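Local coordinates for probable conserved lipoprotein LPPA (Mycobacterium tuberculosis, PDB 2V7S) that is of unknown function but belongs to a lipoprotein family confined to pathogenic mycobacteria and is probably anchored in the cell membrane, at residues S152-S157 / R172-K177; A68-I73 / N118-G123. All coordinates share one frame; numbering follows the deposited sequence.

Contact 1 (S152-S157 / R172-K177); sequences SLFNES and RLLQIK
L153 and F154, in the irregular chain leaving strand 149-151, run in the same sense as R172, L174 and I176 at the end of strand 169-175, with strand 160-166 between them. The fold here is an antiparallel sheet, and the middle strand and its approach bind both sides through the backbone: F154 pairs with D161, L173 with Y162 and Q175 with R160. The side chains therefore meet over one face of the sheet; L173, alternating with R172 and L174, turns instead to helix 128-143. With chi1 at 35°, F154 holds CG between its backbone N and carbonyl carbon, and the outer end of the ring is carried across the intervening strand. There L174 CD1 lies at the ring edge, close to its plane, 3.8 Å from F154 CE1. I176 crosses the phenylalanine side chain at about a right angle and brings CD1 to 3.6 Å from F154 CZ. Within 152-157, L153 CB lies 3.8 Å above one face of the F154 ring, offset toward the rim. Farther along, L153 CD1 comes obliquely to R172 NH1, at 3.6 Å. The arginine chain is extended, and L174 CD2 lies 4.1 Å above the centre of its guanidinium plane. A salt bridge from NH1 to D161 on the middle strand fixes that charged end, so apolar carbons pack round a paired charge at the surface. Past the F154 ring, a water lies 2.7 Å from I176 O and close to S157 O as well, from where it can link the two backbones.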
loop_
_atom_site.group_PDB
_atom_site.type_symbol
_atom_site.label_atom_id
_atom_site.label_comp_id
_atom_site.label_asym_id
_atom_site.label_seq_id
_atom_site.Cartn_x
_atom_site.Cartn_y
_atom_site.Cartn_z
ATOM N N SER A 152 27.667 -4.057 -15.375
ATOM C CA SER A 152 28.124 -3.359 -16.575
ATOM C C SER A 152 27.278 -3.850 -17.757
ATOM O O SER A 152 27.239 -5.049 -18.044
ATOM C CB SER A 152 29.615 -3.629 -16.823
ATOM O OG SER A 152 30.092 -3.040 -18.046
ATOM N N LEU A 153 26.575 -2.930 -18.421
ATOM C CA LEU A 153 25.833 -3.260 -19.654
ATOM C C LEU A 153 26.750 -3.481 -20.848
ATOM O O LEU A 153 26.334 -4.103 -21.830
ATOM C CB LEU A 153 24.782 -2.179 -19.985
ATOM C CG LEU A 153 23.585 -2.036 -19.028
ATOM C CD1 LEU A 153 22.712 -0.840 -19.417
ATOM C CD2 LEU A 153 22.747 -3.322 -18.946
ATOM N N PHE A 154 27.985 -2.969 -20.760
ATOM C CA PHE A 154 29.039 -3.124 -21.804
ATOM C C PHE A 154 30.390 -2.550 -21.333
ATOM O O PHE A 154 30.415 -1.784 -20.399
ATOM C CB PHE A 154 28.627 -2.441 -23.120
ATOM C CG PHE A 154 27.834 -1.168 -22.926
ATOM C CD1 PHE A 154 28.420 -0.034 -22.362
ATOM C CD2 PHE A 154 26.499 -1.108 -23.302
ATOM C CE1 PHE A 154 27.687 1.136 -22.180
ATOM C CE2 PHE A 154 25.761 0.051 -23.132
ATOM C CZ PHE A 154 26.357 1.182 -22.559
ATOM N N ASN A 155 31.503 -2.922 -21.979
ATOM C CA ASN A 155 32.835 -2.313 -21.690
ATOM C C ASN A 155 33.869 -2.431 -22.828
ATOM O O ASN A 155 34.676 -3.372 -22.890
ATOM C CB ASN A 155 33.439 -2.823 -20.388
ATOM C CG ASN A 155 34.768 -2.154 -20.073
ATOM O OD1 ASN A 155 35.615 -2.719 -19.392
ATOM N ND2 ASN A 155 34.955 -0.956 -20.568
ATOM N N GLU A 156 33.853 -1.449 -23.710
ATOM C CA GLU A 156 34.590 -1.532 -24.952
ATOM C C GLU A 156 34.826 -0.116 -25.419
ATOM O O GLU A 156 34.307 0.814 -24.805
ATOM C CB GLU A 156 33.765 -2.319 -25.971
ATOM C CG GLU A 156 32.246 -2.151 -25.826
ATOM C CD GLU A 156 31.476 -3.282 -26.504
ATOM O OE1 GLU A 156 32.139 -4.191 -27.018
ATOM O OE2 GLU A 156 30.219 -3.280 -26.505
ATOM N N SER A 157 35.594 0.054 -26.496
ATOM C CA SER A 157 35.780 1.387 -27.064
ATOM C C SER A 157 34.440 2.078 -27.303
ATOM O O SER A 157 34.280 3.230 -26.922
ATOM C CB SER A 157 36.645 1.361 -28.337
ATOM O OG SER A 157 36.422 0.182 -29.067
ATOM N N ARG A 172 26.699 5.589 -11.088
ATOM C CA ARG A 172 26.908 5.139 -12.467
ATOM C C ARG A 172 27.919 6.019 -13.207
ATOM O O ARG A 172 27.768 7.246 -13.275
ATOM C CB ARG A 172 25.597 5.149 -13.251
ATOM C CG ARG A 172 25.709 4.319 -14.530
ATOM C CD ARG A 172 24.398 4.292 -15.291
ATOM N NE ARG A 172 24.507 3.411 -16.446
ATOM C CZ ARG A 172 23.555 3.245 -17.359
ATOM N NH1 ARG A 172 23.755 2.408 -18.365
ATOM N NH2 ARG A 172 22.412 3.930 -17.271
ATOM N N LEU A 173 28.931 5.352 -13.743
ATOM C CA LEU A 173 29.916 5.952 -14.586
ATOM C C LEU A 173 29.659 5.378 -15.978
ATOM O O LEU A 173 29.863 4.188 -16.212
ATOM C CB LEU A 173 31.322 5.584 -14.064
ATOM C CG LEU A 173 32.560 6.116 -14.777
ATOM C CD1 LEU A 173 32.645 7.607 -14.499
ATOM C CD2 LEU A 173 33.837 5.414 -14.259
ATOM N N LEU A 174 29.179 6.224 -16.892
ATOM C CA LEU A 174 28.794 5.784 -18.201
ATOM C C LEU A 174 29.513 6.600 -19.257
ATOM O O LEU A 174 29.573 7.813 -19.171
ATOM C CB LEU A 174 27.271 5.935 -18.383
ATOM C CG LEU A 174 26.674 5.670 -19.769
ATOM C CD1 LEU A 174 26.763 4.215 -20.184
ATOM C CD2 LEU A 174 25.217 6.119 -19.785
ATOM N N GLN A 175 30.008 5.922 -20.274
ATOM C CA GLN A 175 30.681 6.575 -21.370
ATOM C C GLN A 175 30.191 5.978 -22.653
ATOM O O GLN A 175 30.358 4.770 -22.882
ATOM C CB GLN A 175 32.181 6.356 -21.283
ATOM C CG GLN A 175 32.968 6.835 -22.535
ATOM C CD GLN A 175 34.459 6.635 -22.363
ATOM O OE1 GLN A 175 35.126 5.875 -23.102
ATOM N NE2 GLN A 175 34.985 7.288 -21.400
ATOM N N ILE A 176 29.594 6.814 -23.488
ATOM C CA ILE A 176 29.324 6.425 -24.837
ATOM C C ILE A 176 30.223 7.292 -25.745
ATOM O O ILE A 176 31.309 6.839 -26.193
ATOM C CB ILE A 176 27.798 6.552 -25.178
ATOM C CG1 ILE A 176 26.936 5.938 -24.071
ATOM C CG2 ILE A 176 27.478 5.956 -26.567
ATOM C CD1 ILE A 176 27.159 4.467 -23.879
ATOM N N LYS A 177 29.768 8.516 -26.024
ATOM C CA LYS A 177 30.553 9.482 -26.812
ATOM C C LYS A 177 31.392 10.357 -25.870
ATOM O O LYS A 177 32.467 10.848 -26.235
ATOM C CB LYS A 177 29.621 10.323 -27.696
ATOM C CG LYS A 177 28.862 9.481 -28.702
ATOM C CD LYS A 177 28.112 10.315 -29.720
ATOM C CE LYS A 177 27.487 9.422 -30.772
ATOM N NZ LYS A 177 27.530 10.078 -32.113
HETATM O O HOH W 1 33.211 5.028 -25.489
#

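Contact 2 (A68-I73 / N118-G123); sequences ATARII and NSVMFG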
loop_
_atom_site.group_PDB
_atom_site.type_symbol
_atom_site.label_atom_id
_atom_site.label_comp_id
_atom_site.label_asym_id
_atom_site.label_seq_id
_atom_site.Cartn_x
_atom_site.Cartn_y
_atom_site.Cartn_z
ATOM N N ALA A 68 28.293 16.553 -2.964
ATOM C CA ALA A 68 29.662 16.567 -2.387
ATOM C C ALA A 68 30.396 15.246 -2.678
ATOM O O ALA A 68 31.588 15.245 -2.932
ATOM C CB ALA A 68 29.639 16.821 -0.861
ATOM N N THR A 69 29.683 14.138 -2.615
ATOM C CA THR A 69 30.299 12.826 -2.873
ATOM C C THR A 69 30.683 12.708 -4.340
ATOM O O THR A 69 31.733 12.156 -4.667
ATOM C CB THR A 69 29.363 11.678 -2.447
ATOM O OG1 THR A 69 29.372 11.637 -1.009
ATOM C CG2 THR A 69 29.861 10.308 -2.988
ATOM N N ALA A 70 29.832 13.220 -5.224
ATOM C CA ALA A 70 30.168 13.215 -6.654
ATOM C C ALA A 70 31.460 13.979 -6.898
ATOM O O ALA A 70 32.300 13.509 -7.696
ATOM C CB ALA A 70 29.020 13.827 -7.519
ATOM N N ARG A 71 31.587 15.162 -6.267
ATOM C CA ARG A 71 32.825 15.982 -6.313
ATOM C C ARG A 71 34.017 15.143 -5.833
ATOM O O ARG A 71 35.056 15.101 -6.473
ATOM C CB ARG A 71 32.697 17.245 -5.447
ATOM C CG ARG A 71 34.000 18.139 -5.357
ATOM C CD ARG A 71 33.798 19.443 -4.492
ATOM N NE ARG A 71 32.535 20.130 -4.835
ATOM C CZ ARG A 71 31.464 20.224 -4.029
ATOM N NH1 ARG A 71 31.497 19.742 -2.783
ATOM N NH2 ARG A 71 30.358 20.834 -4.454
ATOM N N ILE A 72 33.857 14.482 -4.695
ATOM C CA ILE A 72 34.942 13.669 -4.152
ATOM C C ILE A 72 35.400 12.613 -5.160
ATOM O O ILE A 72 36.624 12.410 -5.350
ATOM C CB ILE A 72 34.528 13.015 -2.820
ATOM C CG1 ILE A 72 34.517 14.087 -1.720
ATOM C CG2 ILE A 72 35.507 11.860 -2.402
ATOM C CD1 ILE A 72 33.760 13.644 -0.467
ATOM N N ILE A 73 34.437 11.909 -5.747
ATOM C CA ILE A 73 34.751 10.857 -6.724
ATOM C C ILE A 73 35.468 11.475 -7.942
ATOM O O ILE A 73 36.491 10.956 -8.401
ATOM C CB ILE A 73 33.470 10.093 -7.186
ATOM C CG1 ILE A 73 32.930 9.197 -6.047
ATOM C CG2 ILE A 73 33.771 9.209 -8.463
ATOM C CD1 ILE A 73 31.465 8.774 -6.230
ATOM N N ASN A 118 24.245 16.594 -8.490
ATOM C CA ASN A 118 24.533 17.359 -9.724
ATOM C C ASN A 118 25.372 16.454 -10.640
ATOM O O ASN A 118 26.372 15.885 -10.185
ATOM C CB ASN A 118 25.311 18.645 -9.431
ATOM C CG ASN A 118 24.538 19.636 -8.568
ATOM O OD1 ASN A 118 23.391 19.422 -8.201
ATOM N ND2 ASN A 118 25.189 20.721 -8.227
ATOM N N SER A 119 24.945 16.313 -11.895
ATOM C CA SER A 119 25.661 15.522 -12.900
ATOM C C SER A 119 27.102 16.025 -13.128
ATOM O O SER A 119 27.350 17.220 -13.194
ATOM C CB SER A 119 24.935 15.548 -14.245
ATOM O OG SER A 119 23.559 15.203 -14.092
ATOM N N VAL A 120 28.026 15.078 -13.246
ATOM C CA VAL A 120 29.438 15.344 -13.436
ATOM C C VAL A 120 29.750 14.975 -14.887
ATOM O O VAL A 120 29.353 13.892 -15.332
ATOM C CB VAL A 120 30.300 14.510 -12.478
ATOM C CG1 VAL A 120 31.756 14.458 -12.979
ATOM C CG2 VAL A 120 30.263 15.095 -11.021
HETATM N N MSE A 121 30.421 15.880 -15.618
HETATM C CA MSE A 121 30.878 15.606 -16.987
HETATM C C MSE A 121 32.411 15.559 -17.024
HETATM O O MSE A 121 33.052 16.539 -16.624
HETATM C CB MSE A 121 30.458 16.766 -17.877
HETATM C CG MSE A 121 30.989 16.647 -19.301
HETATM SE SE MSE A 121 29.896 15.365 -20.261
HETATM C CE MSE A 121 28.236 16.474 -20.327
ATOM N N PHE A 122 33.011 14.482 -17.544
ATOM C CA PHE A 122 34.489 14.423 -17.596
ATOM C C PHE A 122 34.957 15.053 -18.918
ATOM O O PHE A 122 34.208 15.082 -19.878
ATOM C CB PHE A 122 35.028 12.992 -17.426
ATOM C CG PHE A 122 34.796 12.427 -16.032
ATOM C CD1 PHE A 122 33.687 11.628 -15.777
ATOM C CD2 PHE A 122 35.685 12.708 -14.999
ATOM C CE1 PHE A 122 33.453 11.117 -14.480
ATOM C CE2 PHE A 122 35.452 12.221 -13.671
ATOM C CZ PHE A 122 34.326 11.395 -13.457
ATOM N N GLY A 123 36.159 15.611 -18.923
ATOM C CA GLY A 123 36.686 16.323 -20.087
ATOM C C GLY A 123 37.055 15.354 -21.194
ATOM O O GLY A 123 36.690 15.552 -22.381
#
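A70 on helix 59-80 and V120 on strand 120-122 face each other across a helix-on-sheet interface, their CA atoms 7.1 Å apart. The approach is that close because A70 offers a single methyl to the strand, and V120 meets it with its CG2 methyl. From its CA the valine points at the helix; V120 CB is the branch point, 5.2 Å from A70 CB, and the two methyls then part. With chi1 at 162°, CG1 lies anti to the backbone N and CG2 anti to the carbonyl carbon. V120 CG2 takes the helix side and ends 3.9 Å from A70 CB, an apolar contact between two methyl groups. V120 CG1 instead turns along its own strand, over one face of the F122 ring, 4.0 Å above the plane and offset toward the rim. The F122 ring also meets F126 edge-to-face. On the N-terminal side, N118 O passes 4.3 Å from A70 CB, a loose van der Waals approach. The chain entering the strand is held to the helix by a polar bond as well, from N118 N to OG1 of T67, the residue just before A68. S119 turns away from the helix, and its hydroxyl is bonded to D98 and N182. Strand 120-122 lies between strands 86-88 and 179-184, pairing V120 with L181 and M121 with K87. F88 and L181 flank V120 from these neighbours, A70 also rests on I183, and I73 packs against V138, where helix 128-143 continues the helical layer.

Overall arrangement
After helix 37-53 the chain forms helix 59-80, and contact 2 closes a loop of 44 residues when strand 120-122 packs against it. The chain then forms helix 128-143 before contact 1 closes a shorter loop of 14 residues, mostly strand. The two are in series, neither nested nor crossed, with centres about 17 Å apart. The disulfide between C104 and C187 encloses contact 1 and crosses the loop of contact 2. Contact 2 joins a helix to the six-stranded sheet, whereas contact 1 joins an edge loop to an inner strand. Segments 172-177 and 118-123 touch through L173 and F122, both buried: L173 CD1 lies 3.6 Å from F122 CE1.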